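Local atomic coordinates of oxidoreductase protein (Agrobacterium radiobacter, PDB entry 5UI9), a protein that probably catalyses an NAD-dependent oxidation or reduction of a small hydroxy acid or polyol, as a member of the GFO/IDH/MocA oxidoreductase family. Residues H289-Q292 against E293-A297; A94-Q97 against K98-K102. One frame throughout, in Å; residues are numbered along the deposited sequence.

Contact 1. Residues H289-Q292 against E293-A297; sequences HNIQ and ESVLA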
# COMPACT_ATOMS: atom_id res chain seq x y z
N HIS A 289 13.98 21.77 2.45
CA HIS A 289 14.71 22.10 1.22
C HIS A 289 14.12 21.52 -0.07
O HIS A 289 14.13 22.20 -1.10
CB HIS A 289 16.22 21.83 1.37
CG HIS A 289 16.58 20.41 1.65
ND1 HIS A 289 17.24 19.63 0.73
CD2 HIS A 289 16.43 19.64 2.75
CE1 HIS A 289 17.46 18.43 1.24
NE2 HIS A 289 16.97 18.41 2.46
N ASN A 290 13.59 20.30 -0.02
CA ASN A 290 12.95 19.70 -1.19
C ASN A 290 11.73 20.52 -1.64
O ASN A 290 11.58 20.80 -2.82
CB ASN A 290 12.54 18.25 -0.90
CG ASN A 290 12.00 17.51 -2.12
OD1 ASN A 290 12.20 17.92 -3.26
ND2 ASN A 290 11.32 16.40 -1.86
N ILE A 291 10.87 20.88 -0.68
CA ILE A 291 9.68 21.71 -0.95
C ILE A 291 10.11 23.09 -1.42
O ILE A 291 9.55 23.63 -2.39
CB ILE A 291 8.76 21.81 0.31
CG1 ILE A 291 8.14 20.43 0.62
CG2 ILE A 291 7.67 22.86 0.11
CD1 ILE A 291 7.38 20.37 1.93
N GLN A 292 11.11 23.65 -0.75
CA GLN A 292 11.61 24.98 -1.08
C GLN A 292 12.14 25.10 -2.51
O GLN A 292 11.85 26.10 -3.18
CB GLN A 292 12.65 25.41 -0.04
CG GLN A 292 12.01 25.76 1.29
CD GLN A 292 13.02 25.91 2.42
OE1 GLN A 292 13.95 25.11 2.55
NE2 GLN A 292 12.82 26.91 3.26
N GLU A 293 12.87 24.09 -2.98
CA GLU A 293 13.29 24.04 -4.39
C GLU A 293 12.08 24.04 -5.32
O GLU A 293 12.08 24.74 -6.34
CB GLU A 293 14.14 22.81 -4.70
CG GLU A 293 14.70 22.81 -6.13
CD GLU A 293 15.51 21.58 -6.48
OE1 GLU A 293 15.37 20.53 -5.82
OE2 GLU A 293 16.31 21.66 -7.43
N SER A 294 11.06 23.25 -4.98
CA SER A 294 9.88 23.13 -5.84
C SER A 294 9.06 24.43 -5.92
O SER A 294 8.35 24.64 -6.90
CB SER A 294 8.99 21.96 -5.38
OG SER A 294 8.27 22.26 -4.21
N VAL A 295 9.16 25.27 -4.90
CA VAL A 295 8.53 26.59 -4.88
C VAL A 295 9.14 27.46 -5.98
O VAL A 295 8.42 28.11 -6.72
CB VAL A 295 8.67 27.30 -3.50
CG1 VAL A 295 8.15 28.73 -3.56
CG2 VAL A 295 7.97 26.52 -2.40
N LEU A 296 10.47 27.45 -6.09
CA LEU A 296 11.14 28.15 -7.19
C LEU A 296 10.73 27.60 -8.56
O LEU A 296 10.42 28.37 -9.47
CB LEU A 296 12.67 28.11 -7.02
CG LEU A 296 13.51 28.76 -8.13
CD1 LEU A 296 13.11 30.21 -8.34
CD2 LEU A 296 15.00 28.65 -7.84
N ALA A 297 10.72 26.27 -8.69
CA ALA A 297 10.35 25.59 -9.94
C ALA A 297 8.95 25.99 -10.42
O ALA A 297 8.78 26.38 -11.58
CB ALA A 297 10.43 24.07 -9.78
O HOH W 1 12.95 19.50 -5.44
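The carbonyl oxygen of Ile291 takes two hydrogen bonds from the next turn of the helix. Ser294 OG reaches Ile291 O at 2.6 Å, and Val295 N meets the same oxygen at 3.0 Å. The two donors approach differently: the amide comes in almost along the C=O axis, whereas the hydroxyl arrives at a C=O...donor angle of 122°, tilted somewhat out of the carbonyl plane. A chi1 of 75° turns Ser294 OG back toward Ile291 O; Asn126 O, also an acceptor, is a second and weaker partner that can at most share this proton. Val295 lays CG2 alongside this carbonyl, 3.3 Å from Ile291 O, and loosely meets Ile291 CG2 at 4.4 Å, while its side chain packs on helix 17-26. Two residues earlier, Glu293 N bonds His289 O at 2.9 Å. The Glu293 side chain runs extended, CG anti to the backbone N (chi1 -174°), and a water bridges it to Asn290, lying 2.7 Å from Glu293 OE1 and 2.8 Å from Asn290 OD1. The carboxylate also bonds Gln279 and Thr131, and the Gln292 amide is held by Asn19 and Ser285. Ile291 borders both NAD and the bound hydroxy acid. The serine hydroxyl thus finds its main acceptor within its own helix, and Ile291 O carries two bonds directly behind a side chain that faces the ligands.

Contact 2. Residues A94-Q97 against K98-K102; sequences AICQ and KPFAK. With NAD (nicotinamide-adenine-dinucleotide), chain C; 8A1 ((2S)-2,3-dihydroxy-2-methylpropanoic acid), chain D.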
# COMPACT_ATOMS: atom_id res chain seq x y z
N ALA A 94 -3.75 35.20 -11.45
CA ALA A 94 -3.73 34.80 -10.05
C ALA A 94 -3.09 33.43 -9.82
O ALA A 94 -3.37 32.47 -10.54
CB ALA A 94 -5.15 34.79 -9.49
N ILE A 95 -2.24 33.37 -8.79
CA ILE A 95 -1.78 32.12 -8.21
C ILE A 95 -2.49 31.95 -6.87
O ILE A 95 -2.65 32.92 -6.12
CB ILE A 95 -0.25 32.13 -7.98
CG1 ILE A 95 0.50 32.41 -9.29
CG2 ILE A 95 0.21 30.79 -7.39
CD1 ILE A 95 1.95 32.79 -9.10
N CYS A 96 -2.92 30.72 -6.57
CA CYS A 96 -3.63 30.42 -5.34
C CYS A 96 -3.06 29.17 -4.66
O CYS A 96 -2.92 28.13 -5.30
CB CYS A 96 -5.11 30.20 -5.63
SG CYS A 96 -6.09 30.11 -4.12
N GLN A 97 -2.74 29.29 -3.39
CA GLN A 97 -2.22 28.16 -2.61
C GLN A 97 -3.23 27.04 -2.43
O GLN A 97 -4.44 27.24 -2.57
CB GLN A 97 -1.70 28.63 -1.23
CG GLN A 97 -0.19 28.80 -1.15
CD GLN A 97 0.55 27.47 -1.18
OE1 GLN A 97 -0.06 26.40 -1.15
NE2 GLN A 97 1.88 27.54 -1.26
N LYS A 98 -2.72 25.85 -2.12
CA LYS A 98 -3.57 24.73 -1.68
C LYS A 98 -3.92 24.94 -0.20
O LYS A 98 -3.25 25.73 0.47
CB LYS A 98 -2.94 23.34 -1.93
CG LYS A 98 -1.46 23.13 -1.61
CD LYS A 98 -1.06 23.27 -0.14
CE LYS A 98 -1.72 22.22 0.75
NZ LYS A 98 -1.09 22.18 2.10
N PRO A 99 -4.99 24.31 0.31
CA PRO A 99 -6.07 23.74 -0.49
C PRO A 99 -6.75 24.81 -1.35
O PRO A 99 -7.00 25.91 -0.85
CB PRO A 99 -7.06 23.22 0.56
CG PRO A 99 -6.41 23.40 1.89
CD PRO A 99 -5.37 24.46 1.72
N PHE A 100 -7.04 24.49 -2.61
CA PHE A 100 -7.58 25.45 -3.58
C PHE A 100 -8.79 26.20 -3.00
O PHE A 100 -8.78 27.43 -2.90
CB PHE A 100 -7.94 24.71 -4.88
CG PHE A 100 -8.35 25.57 -6.04
CD1 PHE A 100 -8.08 26.94 -6.11
CD2 PHE A 100 -8.98 24.97 -7.13
CE1 PHE A 100 -8.47 27.69 -7.21
CE2 PHE A 100 -9.36 25.71 -8.24
CZ PHE A 100 -9.11 27.07 -8.28
N ALA A 101 -9.79 25.43 -2.57
CA ALA A 101 -11.03 25.95 -2.02
C ALA A 101 -11.49 25.09 -0.85
O ALA A 101 -10.88 24.06 -0.54
CB ALA A 101 -12.10 25.96 -3.10
N LYS A 102 -12.57 25.53 -0.20
CA LYS A 102 -13.22 24.76 0.86
C LYS A 102 -14.02 23.57 0.33
O LYS A 102 -14.22 22.59 1.04
CB LYS A 102 -14.15 25.66 1.69
CG LYS A 102 -13.42 26.67 2.56
CD LYS A 102 -14.38 27.58 3.30
CE LYS A 102 -13.82 27.98 4.66
NZ LYS A 102 -14.49 29.20 5.21
PA NAD C . -0.34 31.27 8.05
O1A NAD C . -1.55 31.39 8.95
O2A NAD C . 1.04 31.17 8.65
O5B NAD C . -0.34 32.51 7.04
C5B NAD C . -1.53 33.07 6.50
C4B NAD C . -1.36 34.58 6.50
O4B NAD C . -2.39 35.16 5.70
C3B NAD C . -1.49 35.18 7.89
O3B NAD C . -0.37 36.05 8.13
C2B NAD C . -2.80 35.95 7.88
O2B NAD C . -2.73 37.14 8.66
C1B NAD C . -2.99 36.25 6.40
N9A NAD C . -4.38 36.37 5.90
C8A NAD C . -5.41 35.51 6.07
N7A NAD C . -6.51 35.96 5.41
C5A NAD C . -6.18 37.11 4.79
C6A NAD C . -6.86 38.12 3.93
N6A NAD C . -8.16 37.98 3.58
N1A NAD C . -6.14 39.17 3.50
C2A NAD C . -4.84 39.35 3.83
N3A NAD C . -4.17 38.48 4.61
C4A NAD C . -4.77 37.37 5.11
O3 NAD C . -0.57 30.04 7.05
PN NAD C . 0.62 29.23 6.33
O1N NAD C . 1.13 28.14 7.25
O2N NAD C . 1.60 30.20 5.73
O5D NAD C . -0.23 28.51 5.18
C5D NAD C . -0.89 29.29 4.20
C4D NAD C . -1.32 28.36 3.07
O4D NAD C . -0.15 27.76 2.51
C3D NAD C . -2.23 27.24 3.56
O3D NAD C . -3.36 27.13 2.69
C2D NAD C . -1.36 26.00 3.51
O2D NAD C . -2.09 24.82 3.15
C1D NAD C . -0.32 26.35 2.45
N1N NAD C . 0.98 25.66 2.56
C2N NAD C . 1.49 25.14 1.44
C3N NAD C . 2.71 24.47 1.42
C7N NAD C . 3.20 23.92 0.11
O7N NAD C . 2.95 24.53 -0.93
N7N NAD C . 3.90 22.78 0.08
C4N NAD C . 3.41 24.34 2.61
C5N NAD C . 2.88 24.89 3.78
C6N NAD C . 1.65 25.56 3.73
OXT 8A1 D . 3.69 21.11 2.37
C 8A1 D . 2.52 21.21 2.80
O 8A1 D . 1.57 21.57 2.08
CA 8A1 D . 2.24 20.87 4.24
CB 8A1 D . 1.79 19.41 4.27
O1 8A1 D . 1.68 18.91 5.61
O2 8A1 D . 1.20 21.72 4.75
C3 8A1 D . 3.49 21.11 5.09
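Lys98 opens the loop that follows strand 94-97 of the Rossmann fold; Gln97-Lys98-Pro99 corresponds to the Glu-Lys-Pro motif of GFO/IDH/MocA enzymes, with glutamine in the first place. Lys98 N bonds back to Gln97 OE1 at 2.9 Å; the donor nitrogen lies 22° out of the plane of the Gln97 side-chain carbonyl, and the bond is bent (N-H...O 135°). Together with Gln20, which also bonds Gln97 NE2, this would fix the rotation of the amide beside the nicotinamide, where Gln97 NE2 donates to NAD O7N at 3.2 Å. With chi1 at 42° and further bends at chi2 and chi3, the lysine chain curls past Gln97, bringing Lys98 CD to 3.4 Å from Gln97 OE1. Its ammonium then donates to the carboxylate of the hydroxy acid, Lys98 NZ to 8A1 O being 2.7 Å, and to NAD O2D at 3.0 Å; it also forms a salt bridge with Asp178. Lys98 O accepts from both hydroxyls of the nicotinamide ribose, NAD O2D and O3D, the shorter bond coming from NAD O3D at 2.6 Å. A cis peptide joins Lys98 to Pro99, whose CD lies beside those hydroxyls. Phe100 turns its ring between helix 104-116 and strand 121-124, and His80 bonds its backbone oxygen. Cys96 SG meets this ring at the edge, near its plane, 4.2 Å from Phe100 CD1.

From the N terminus, contact 2 comes first: strand 94-97, between strands 70-73 and 121-124 of the parallel Rossmann sheet, runs straight into the loop that leads to helix 104-116. The chain then passes through the large mixed sheet before contact 1 begins helix 289-308. Each contact is local within one continuous run of chain, a helix start in contact 1 and a strand-to-loop junction in contact 2, so neither closes a long loop, and the two follow in series without crossing. The centres of contact 1 and contact 2 are about 18 Å apart. NAD and the hydroxy acid bridge them, meeting Lys98 in contact 2 and Ile291 in contact 1; Gln20 of helix 17-26 also neighbours both.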